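Local coordinates for protein carbohydrate binding family 6 (Clostridium thermocellum, PDB 5A8C) that probably hydrolyses terminal alpha-L-arabinofuranosyl residues from arabinose-containing polysaccharides, as a family 43 glycoside hydrolase with a five-bladed beta-propeller fold, at residues A41-S54 with S101-L115. Numbering follows the deposited sequence.
Sequences AAVVYNGRLYIYCS and SWAPSIVYRNNKFYL
Tyr45, Tyr108 and Phe113 form an aromatic cluster where two hairpins, from neighbouring sheets of the five-bladed beta-propeller, lie face to face. Phe113 drives its CZ edge into the middle of the Tyr45 ring, the planes almost perpendicular at 89° and the centroids 4.9 Å apart. Tyr45 in turn points its CD1–CE1 edge at a face of Tyr108, a second, more tilted T-shaped pair with planes at 64°. Extended first torsions, with CG anti to the backbone N in both tyrosines, carry these rings along to the hairpin ends. There Tyr108 OH donates to Asn111 OD1 in the carbonyl plane (2.7 Å), and a water gives a hydrogen to the same oxygen while hydrogen-bonding Tyr45 OH. Deeper in, Ile106 lies over one face of Tyr52, its CD1 making a CH-pi contact 4.1 Å from the ring centroid, while its CG1 meets Val43 CG1 at 3.8 Å. Leu115 CD1 approaches Tyr52 obliquely, and the Tyr52 hydroxyl hydrogen-bonds the carbonyl oxygen of Pro132. Beyond Pro104, whose CG rests on Tyr52 CB, Ala103 N donates to Ser54 OG (2.9 Å, 157°), which is also hydrogen-bonded to Asp39 OD2. Strands 41-45 and 104-109 run nearly parallel without backbone pairing, so the two sheets adhere chiefly through apolar and ring packing, with polar links at both ends.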
ATOM      1  N   ALA A  41       0.859  -4.406   0.920  1.00  5.14           N
ATOM      2  CA  ALA A  41       1.936  -4.160  -0.024  1.00  5.58           C
ATOM      3  C   ALA A  41       2.745  -5.450  -0.130  1.00  5.45           C
ATOM      4  O   ALA A  41       2.815  -6.224   0.813  1.00  8.80           O
ATOM      5  CB  ALA A  41       2.801  -2.986   0.411  1.00  6.84           C
ATOM      6  N   ALA A  42       3.397  -5.674  -1.249  1.00  5.77           N
ATOM      7  CA  ALA A  42       4.043  -6.966  -1.502  1.00  6.52           C
ATOM      8  C   ALA A  42       5.400  -6.829  -2.126  1.00  6.41           C
ATOM      9  O   ALA A  42       5.659  -5.922  -2.918  1.00  7.03           O
ATOM     10  CB  ALA A  42       3.167  -7.846  -2.378  1.00  8.12           C
ATOM     11  N   VAL A  43       6.293  -7.777  -1.824  1.00  6.59           N
ATOM     12  CA  VAL A  43       7.595  -7.861  -2.458  1.00  6.73           C
ATOM     13  C   VAL A  43       7.955  -9.315  -2.659  1.00  6.50           C
ATOM     14  O   VAL A  43       7.568 -10.182  -1.857  1.00  7.33           O
ATOM     15  CB  VAL A  43       8.692  -7.105  -1.656  1.00  7.88           C
ATOM     16  CG1 VAL A  43       9.143  -7.877  -0.428  1.00  8.70           C
ATOM     17  CG2 VAL A  43       9.890  -6.758  -2.509  1.00  8.73           C
ATOM     18  N   VAL A  44       8.739  -9.580  -3.682  1.00  6.64           N
ATOM     19  CA  VAL A  44       9.257 -10.922  -3.953  1.00  7.13           C
ATOM     20  C   VAL A  44      10.717 -10.979  -3.508  1.00  7.45           C
ATOM     21  O   VAL A  44      11.514 -10.066  -3.817  1.00  8.63           O
ATOM     22  CB  VAL A  44       9.131 -11.247  -5.453  1.00  8.56           C
ATOM     23  CG1 VAL A  44       9.737 -12.594  -5.772  1.00  9.63           C
ATOM     24  CG2 VAL A  44       7.664 -11.214  -5.847  1.00  9.16           C
ATOM     25  N   TYR A  45      11.065 -12.024  -2.777  1.00  7.76           N
ATOM     26  CA  TYR A  45      12.420 -12.198  -2.290  1.00  8.21           C
ATOM     27  C   TYR A  45      12.683 -13.684  -2.158  1.00  8.91           C
ATOM     28  O   TYR A  45      11.918 -14.405  -1.509  1.00  9.22           O
ATOM     29  CB  TYR A  45      12.624 -11.492  -0.936  1.00  8.56           C
ATOM     30  CG  TYR A  45      13.898 -11.812  -0.234  1.00  8.96           C
ATOM     31  CD1 TYR A  45      15.113 -11.356  -0.690  1.00  9.70           C
ATOM     32  CD2 TYR A  45      13.904 -12.604   0.900  1.00  9.60           C
ATOM     33  CE1 TYR A  45      16.284 -11.649  -0.012  1.00 10.82           C
ATOM     34  CE2 TYR A  45      15.056 -12.890   1.581  1.00 10.85           C
ATOM     35  CZ  TYR A  45      16.245 -12.430   1.121  1.00 11.68           C
ATOM     36  OH  TYR A  45      17.374 -12.699   1.825  1.00 14.97           O
ATOM     37  N   ASN A  46      13.798 -14.142  -2.730  1.00  9.96           N
ATOM     38  CA  ASN A  46      14.237 -15.539  -2.620  1.00 11.84           C
ATOM     39  C   ASN A  46      13.148 -16.539  -2.895  1.00 10.64           C
ATOM     40  O   ASN A  46      12.969 -17.523  -2.176  1.00 12.55           O
ATOM     41  CB  ASN A  46      14.970 -15.701  -1.299  1.00 14.82           C
ATOM     42  CG  ASN A  46      16.461 -15.288  -1.410  1.00 17.50           C
ATOM     43  OD1 ASN A  46      16.926 -14.818  -2.464  1.00 23.10           O
ATOM     44  ND2 ASN A  46      17.167 -15.347  -0.303  1.00 21.44           N
ATOM     45  N   GLY A  47      12.384 -16.267  -3.944  1.00  9.91           N
ATOM     46  CA  GLY A  47      11.392 -17.177  -4.421  1.00 10.36           C
ATOM     47  C   GLY A  47      10.054 -17.115  -3.715  1.00  9.69           C
ATOM     48  O   GLY A  47       9.177 -17.878  -4.091  1.00 10.71           O
ATOM     49  N   ARG A  48       9.917 -16.251  -2.707  1.00  8.80           N
ATOM     50  CA  ARG A  48       8.681 -16.118  -1.955  1.00  8.51           C
ATOM     51  C   ARG A  48       8.054 -14.765  -2.231  1.00  7.90           C
ATOM     52  O   ARG A  48       8.729 -13.750  -2.441  1.00  8.49           O
ATOM     53  CB  ARG A  48       8.956 -16.224  -0.453  1.00  9.34           C
ATOM     54  CG  ARG A  48       9.499 -17.589  -0.034  1.00 10.52           C
ATOM     55  CD  ARG A  48       9.627 -17.720   1.470  1.00 11.84           C
ATOM     56  NE  ARG A  48       8.343 -17.838   2.119  1.00 11.66           N
ATOM     57  CZ  ARG A  48       7.663 -18.978   2.220  1.00 11.72           C
ATOM     58  NH1 ARG A  48       8.089 -20.122   1.711  1.00 13.50           N
ATOM     59  NH2 ARG A  48       6.493 -18.925   2.820  1.00 11.63           N
ATOM     60  N   LEU A  49       6.729 -14.741  -2.141  1.00  7.73           N
ATOM     61  CA  LEU A  49       5.928 -13.516  -2.168  1.00  7.29           C
ATOM     62  C   LEU A  49       5.570 -13.161  -0.732  1.00  6.97           C
ATOM     63  O   LEU A  49       4.908 -13.960  -0.046  1.00  8.11           O
ATOM     64  CB  LEU A  49       4.681 -13.745  -2.997  1.00  8.09           C
ATOM     65  CG  LEU A  49       3.722 -12.545  -3.104  1.00  8.66           C
ATOM     66  CD1 LEU A  49       4.355 -11.355  -3.752  1.00  8.63           C
ATOM     67  CD2 LEU A  49       2.454 -12.945  -3.833  1.00 10.52           C
ATOM     68  N   TYR A  50       6.050 -12.007  -0.275  1.00  6.61           N
ATOM     69  CA  TYR A  50       5.789 -11.485   1.061  1.00  6.96           C
ATOM     70  C   TYR A  50       4.757 -10.385   0.925  1.00  6.78           C
ATOM     71  O   TYR A  50       4.886  -9.482   0.110  1.00  8.03           O
ATOM     72  CB  TYR A  50       7.066 -10.907   1.698  1.00  7.50           C
ATOM     73  CG  TYR A  50       8.126 -11.916   2.020  1.00  7.63           C
ATOM     74  CD1 TYR A  50       9.023 -12.335   1.066  1.00  7.83           C
ATOM     75  CD2 TYR A  50       8.227 -12.427   3.291  1.00  8.10           C
ATOM     76  CE1 TYR A  50       9.981 -13.296   1.372  1.00  8.96           C
ATOM     77  CE2 TYR A  50       9.167 -13.408   3.628  1.00  9.13           C
ATOM     78  CZ  TYR A  50      10.046 -13.832   2.644  1.00  9.06           C
ATOM     79  OH  TYR A  50      11.014 -14.786   2.941  1.00 11.61           O
ATOM     80  N   ILE A  51       3.756 -10.429   1.827  1.00  6.36           N
ATOM     81  CA  ILE A  51       2.711  -9.380   1.904  1.00  6.39           C
ATOM     82  C   ILE A  51       2.764  -8.766   3.295  1.00  6.05           C
ATOM     83  O   ILE A  51       2.771  -9.487   4.303  1.00  7.92           O
ATOM     84  CB  ILE A  51       1.305  -9.957   1.623  1.00  7.22           C
ATOM     85  CG1 ILE A  51       1.239 -10.658   0.269  1.00  7.88           C
ATOM     86  CG2 ILE A  51       0.305  -8.804   1.653  1.00  8.64           C
ATOM     87  CD1 ILE A  51      -0.104 -11.329   0.000  1.00  9.26           C
ATOM     88  N   TYR A  52       2.843  -7.427   3.315  1.00  5.45           N
ATOM     89  CA  TYR A  52       2.870  -6.654   4.543  1.00  5.52           C
ATOM     90  C   TYR A  52       1.569  -5.885   4.619  1.00  5.50           C
ATOM     91  O   TYR A  52       1.177  -5.247   3.621  1.00  6.25           O
ATOM     92  CB  TYR A  52       4.068  -5.650   4.501  1.00  5.75           C
ATOM     93  CG  TYR A  52       5.386  -6.334   4.393  1.00  5.94           C
ATOM     94  CD1 TYR A  52       5.838  -6.835   3.165  1.00  6.37           C
ATOM     95  CD2 TYR A  52       6.197  -6.553   5.485  1.00  6.70           C
ATOM     96  CE1 TYR A  52       7.034  -7.479   3.053  1.00  6.91           C
ATOM     97  CE2 TYR A  52       7.410  -7.201   5.392  1.00  7.16           C
ATOM     98  CZ  TYR A  52       7.822  -7.691   4.166  1.00  7.38           C
ATOM     99  OH  TYR A  52       9.013  -8.345   4.000  1.00  9.32           O
ATOM    100  N   CYS A  53       0.958  -5.834   5.792  1.00  5.50           N
ATOM    101  CA  CYS A  53      -0.366  -5.260   5.931  1.00  5.57           C
ATOM    102  C   CYS A  53      -0.439  -4.392   7.187  1.00  5.54           C
ATOM    103  O   CYS A  53       0.183  -4.692   8.205  1.00  6.07           O
ATOM    104  CB  CYS A  53      -1.450  -6.325   6.092  1.00  6.68           C
ATOM    105  SG  CYS A  53      -1.581  -7.447   4.692  1.00 10.19           S
ATOM    106  N   SER A  54      -1.275  -3.357   7.127  1.00  5.52           N
ATOM    107  CA  SER A  54      -1.786  -2.766   8.361  1.00  5.58           C
ATOM    108  C   SER A  54      -2.378  -3.870   9.228  1.00  5.67           C
ATOM    109  O   SER A  54      -3.214  -4.627   8.716  1.00  6.28           O
ATOM    110  CB  SER A  54      -2.934  -1.811   8.014  1.00  5.47           C
ATOM    111  OG  SER A  54      -2.494  -0.682   7.306  1.00  6.02           O
ATOM    112  N   SER A 101       1.222   2.694  12.592  1.00  6.34           N
ATOM    113  CA  SER A 101       1.901   2.283  11.370  1.00  6.06           C
ATOM    114  C   SER A 101       0.911   1.892  10.294  1.00  5.67           C
ATOM    115  O   SER A 101       0.640   0.733  10.087  1.00  7.51           O
ATOM    116  CB  SER A 101       2.870   1.145  11.650  1.00  6.98           C
ATOM    117  OG  SER A 101       2.253  -0.000  12.150  1.00  7.65           O
ATOM    118  N   TRP A 102       0.347   2.885   9.593  1.00  5.80           N
ATOM    119  CA  TRP A 102      -0.711   2.645   8.639  1.00  6.12           C
ATOM    120  C   TRP A 102      -0.153   2.406   7.246  1.00  5.57           C
ATOM    121  O   TRP A 102       0.664   3.216   6.757  1.00  5.89           O
ATOM    122  CB  TRP A 102      -1.648   3.883   8.575  1.00  5.92           C
ATOM    123  CG  TRP A 102      -2.349   4.225   9.833  1.00  6.10           C
ATOM    124  CD1 TRP A 102      -2.252   3.639  11.050  1.00  6.21           C
ATOM    125  CD2 TRP A 102      -3.305   5.275   9.972  1.00  6.50           C
ATOM    126  NE1 TRP A 102      -3.113   4.256  11.956  1.00  6.58           N
ATOM    127  CE2 TRP A 102      -3.741   5.290  11.292  1.00  6.93           C
ATOM    128  CE3 TRP A 102      -3.802   6.257   9.074  1.00  7.26           C
ATOM    129  CZ2 TRP A 102      -4.652   6.228  11.772  1.00  7.40           C
ATOM    130  CZ3 TRP A 102      -4.691   7.172   9.575  1.00  8.00           C
ATOM    131  CH2 TRP A 102      -5.102   7.168  10.878  1.00  8.01           C
ATOM    132  N   ALA A 103      -0.671   1.402   6.545  1.00  5.40           N
ATOM    133  CA  ALA A 103      -0.551   1.256   5.091  1.00  5.08           C
ATOM    134  C   ALA A 103       0.895   1.174   4.620  1.00  5.17           C
ATOM    135  O   ALA A 103       1.451   2.112   4.047  1.00  5.59           O
ATOM    136  CB  ALA A 103      -1.326   2.340   4.347  1.00  6.22           C
ATOM    137  N   PRO A 104       1.544   0.038   4.879  1.00  5.19           N
ATOM    138  CA  PRO A 104       2.966  -0.082   4.575  1.00  5.82           C
ATOM    139  C   PRO A 104       3.268  -0.043   3.089  1.00  5.55           C
ATOM    140  O   PRO A 104       2.477  -0.443   2.231  1.00  6.17           O
ATOM    141  CB  PRO A 104       3.318  -1.466   5.179  1.00  7.25           C
ATOM    142  CG  PRO A 104       2.032  -2.238   5.095  1.00  7.79           C
ATOM    143  CD  PRO A 104       0.968  -1.212   5.386  1.00  6.16           C
ATOM    144  N   SER A 105       4.511   0.354   2.774  1.00  5.52           N
ATOM    145  CA  SER A 105       5.099   0.191   1.440  1.00  5.23           C
ATOM    146  C   SER A 105       6.430  -0.508   1.636  1.00  5.32           C
ATOM    147  O   SER A 105       7.220  -0.101   2.468  1.00  6.61           O
ATOM    148  CB  SER A 105       5.304   1.541   0.792  1.00  5.90           C
ATOM    149  OG  SER A 105       5.903   1.447  -0.482  1.00  6.81           O
ATOM    150  N   ILE A 106       6.668  -1.607   0.896  1.00  5.62           N
ATOM    151  CA  ILE A 106       7.880  -2.409   1.057  1.00  5.56           C
ATOM    152  C   ILE A 106       8.735  -2.304  -0.218  1.00  5.40           C
ATOM    153  O   ILE A 106       8.211  -2.434  -1.340  1.00  6.19           O
ATOM    154  CB  ILE A 106       7.506  -3.884   1.362  1.00  6.38           C
ATOM    155  CG1 ILE A 106       8.750  -4.736   1.633  1.00  7.15           C
ATOM    156  CG2 ILE A 106       6.609  -4.503   0.304  1.00  6.75           C
ATOM    157  CD1 ILE A 106       9.492  -4.421   2.888  1.00  8.24           C
ATOM    158  N   VAL A 107      10.033  -2.198  -0.009  1.00  5.64           N
ATOM    159  CA  VAL A 107      11.020  -2.199  -1.107  1.00  5.84           C
ATOM    160  C   VAL A 107      12.205  -3.044  -0.641  1.00  5.92           C
ATOM    161  O   VAL A 107      12.680  -2.908   0.481  1.00  6.88           O
ATOM    162  CB  VAL A 107      11.491  -0.766  -1.454  1.00  7.03           C
ATOM    163  CG1 VAL A 107      12.504  -0.809  -2.569  1.00  8.01           C
ATOM    164  CG2 VAL A 107      10.321   0.086  -1.848  1.00  8.55           C
ATOM    165  N   TYR A 108      12.713  -3.880  -1.572  1.00  6.20           N
ATOM    166  CA  TYR A 108      13.973  -4.613  -1.392  1.00  6.67           C
ATOM    167  C   TYR A 108      15.058  -3.904  -2.218  1.00  7.05           C
ATOM    168  O   TYR A 108      14.917  -3.804  -3.427  1.00  8.13           O
ATOM    169  CB  TYR A 108      13.782  -6.061  -1.821  1.00  7.55           C
ATOM    170  CG  TYR A 108      15.022  -6.923  -1.799  1.00  8.40           C
ATOM    171  CD1 TYR A 108      15.780  -7.090  -0.645  1.00  8.70           C
ATOM    172  CD2 TYR A 108      15.450  -7.610  -2.942  1.00 10.05           C
ATOM    173  CE1 TYR A 108      16.905  -7.909  -0.605  1.00  9.86           C
ATOM    174  CE2 TYR A 108      16.577  -8.410  -2.904  1.00 10.43           C
ATOM    175  CZ  TYR A 108      17.301  -8.559  -1.747  1.00 10.14           C
ATOM    176  OH  TYR A 108      18.422  -9.357  -1.769  1.00 12.24           O
ATOM    177  N   ARG A 109      16.052  -3.353  -1.521  1.00  7.20           N
ATOM    178  CA  ARG A 109      17.125  -2.616  -2.223  1.00  7.07           C
ATOM    179  C   ARG A 109      18.370  -2.741  -1.404  1.00  7.99           C
ATOM    180  O   ARG A 109      18.288  -2.781  -0.160  1.00  8.79           O
ATOM    181  CB  ARG A 109      16.757  -1.134  -2.388  1.00  7.04           C
ATOM    182  CG  ARG A 109      17.661  -0.410  -3.383  1.00  7.40           C
ATOM    183  CD  ARG A 109      17.333   1.022  -3.565  1.00  6.89           C
ATOM    184  NE  ARG A 109      18.081   1.555  -4.688  1.00  8.06           N
ATOM    185  CZ  ARG A 109      18.019   2.805  -5.128  1.00  8.01           C
ATOM    186  NH1 ARG A 109      17.267   3.687  -4.536  1.00  7.09           N
ATOM    187  NH2 ARG A 109      18.747   3.150  -6.178  1.00 11.72           N
ATOM    188  N   ASN A 110      19.543  -2.773  -2.023  1.00 10.10           N
ATOM    189  CA  ASN A 110      20.784  -2.799  -1.229  1.00 12.48           C
ATOM    190  C   ASN A 110      20.853  -4.019  -0.352  1.00 11.23           C
ATOM    191  O   ASN A 110      21.537  -3.974   0.662  1.00 13.55           O
ATOM    192  CB  ASN A 110      20.955  -1.522  -0.326  1.00 13.77           C
ATOM    193  CG  ASN A 110      20.687  -0.207  -1.060  1.00 14.78           C
ATOM    194  OD1 ASN A 110      21.146  -0.060  -2.212  1.00 15.88           O
ATOM    195  ND2 ASN A 110      19.958   0.749  -0.404  1.00 14.38           N
ATOM    196  N   ASN A 111      20.184  -5.089  -0.728  1.00 10.46           N
ATOM    197  CA  ASN A 111      20.098  -6.285   0.071  1.00 11.28           C
ATOM    198  C   ASN A 111      19.524  -6.016   1.475  1.00 10.68           C
ATOM    199  O   ASN A 111      19.801  -6.761   2.435  1.00 12.27           O
ATOM    200  CB  ASN A 111      21.420  -7.014   0.182  1.00 12.42           C
ATOM    201  CG  ASN A 111      21.271  -8.453   0.568  1.00 12.25           C
ATOM    202  OD1 ASN A 111      20.310  -9.135   0.187  1.00 13.20           O
ATOM    203  ND2 ASN A 111      22.218  -8.926   1.294  1.00 12.75           N
ATOM    204  N   LYS A 112      18.627  -5.049   1.562  1.00  9.44           N
ATOM    205  CA  LYS A 112      17.911  -4.686   2.782  1.00  8.39           C
ATOM    206  C   LYS A 112      16.452  -4.477   2.417  1.00  6.73           C
ATOM    207  O   LYS A 112      16.074  -4.360   1.243  1.00  7.61           O
ATOM    208  CB  LYS A 112      18.486  -3.414   3.438  1.00 10.16           C
ATOM    209  CG  LYS A 112      19.903  -3.613   3.951  1.00 13.66           C
ATOM    210  CD  LYS A 112      20.529  -2.344   4.555  1.00 18.56           C
ATOM    211  CE  LYS A 112      22.045  -2.493   4.540  1.00 25.17           C
ATOM    212  NZ  LYS A 112      22.553  -2.484   3.146  1.00 29.18           N
ATOM    213  N   PHE A 113      15.623  -4.409   3.447  1.00  6.38           N
ATOM    214  CA  PHE A 113      14.200  -4.224   3.316  1.00  6.08           C
ATOM    215  C   PHE A 113      13.810  -2.904   3.980  1.00  6.10           C
ATOM    216  O   PHE A 113      14.175  -2.648   5.127  1.00  7.07           O
ATOM    217  CB  PHE A 113      13.444  -5.382   3.984  1.00  6.71           C
ATOM    218  CG  PHE A 113      13.742  -6.710   3.312  1.00  7.22           C
ATOM    219  CD1 PHE A 113      14.883  -7.405   3.662  1.00  8.18           C
ATOM    220  CD2 PHE A 113      12.962  -7.147   2.287  1.00  8.26           C
ATOM    221  CE1 PHE A 113      15.240  -8.573   2.987  1.00  9.81           C
ATOM    222  CE2 PHE A 113      13.301  -8.338   1.609  1.00  9.86           C
ATOM    223  CZ  PHE A 113      14.464  -9.014   1.974  1.00  9.41           C
ATOM    224  N   TYR A 114      13.088  -2.090   3.207  1.00  5.77           N
ATOM    225  CA  TYR A 114      12.661  -0.766   3.640  1.00  5.82           C
ATOM    226  C   TYR A 114      11.151  -0.755   3.670  1.00  5.66           C
ATOM    227  O   TYR A 114      10.495  -1.044   2.651  1.00  6.26           O
ATOM    228  CB  TYR A 114      13.179   0.317   2.653  1.00  6.44           C
ATOM    229  CG  TYR A 114      14.670   0.314   2.607  1.00  6.46           C
ATOM    230  CD1 TYR A 114      15.410   1.052   3.538  1.00  6.91           C
ATOM    231  CD2 TYR A 114      15.380  -0.431   1.667  1.00  6.93           C
ATOM    232  CE1 TYR A 114      16.783   0.996   3.558  1.00  7.89           C
ATOM    233  CE2 TYR A 114      16.761  -0.471   1.676  1.00  7.98           C
ATOM    234  CZ  TYR A 114      17.462   0.279   2.601  1.00  7.97           C
ATOM    235  OH  TYR A 114      18.834   0.236   2.537  1.00 10.99           O
ATOM    236  N   LEU A 115      10.599  -0.497   4.847  1.00  6.02           N
ATOM    237  CA  LEU A 115       9.179  -0.554   5.133  1.00  5.99           C
ATOM    238  C   LEU A 115       8.727   0.848   5.526  1.00  5.87           C
ATOM    239  O   LEU A 115       9.035   1.314   6.606  1.00  7.33           O
ATOM    240  CB  LEU A 115       8.974  -1.562   6.264  1.00  7.27           C
ATOM    241  CG  LEU A 115       7.555  -1.892   6.653  1.00  7.69           C
ATOM    242  CD1 LEU A 115       6.837  -2.647   5.526  1.00  9.05           C
ATOM    243  CD2 LEU A 115       7.552  -2.792   7.910  1.00 10.09           C
TER
HETATM  244  O   HOH W   1      19.562 -11.574   1.517  1.00 20.02           O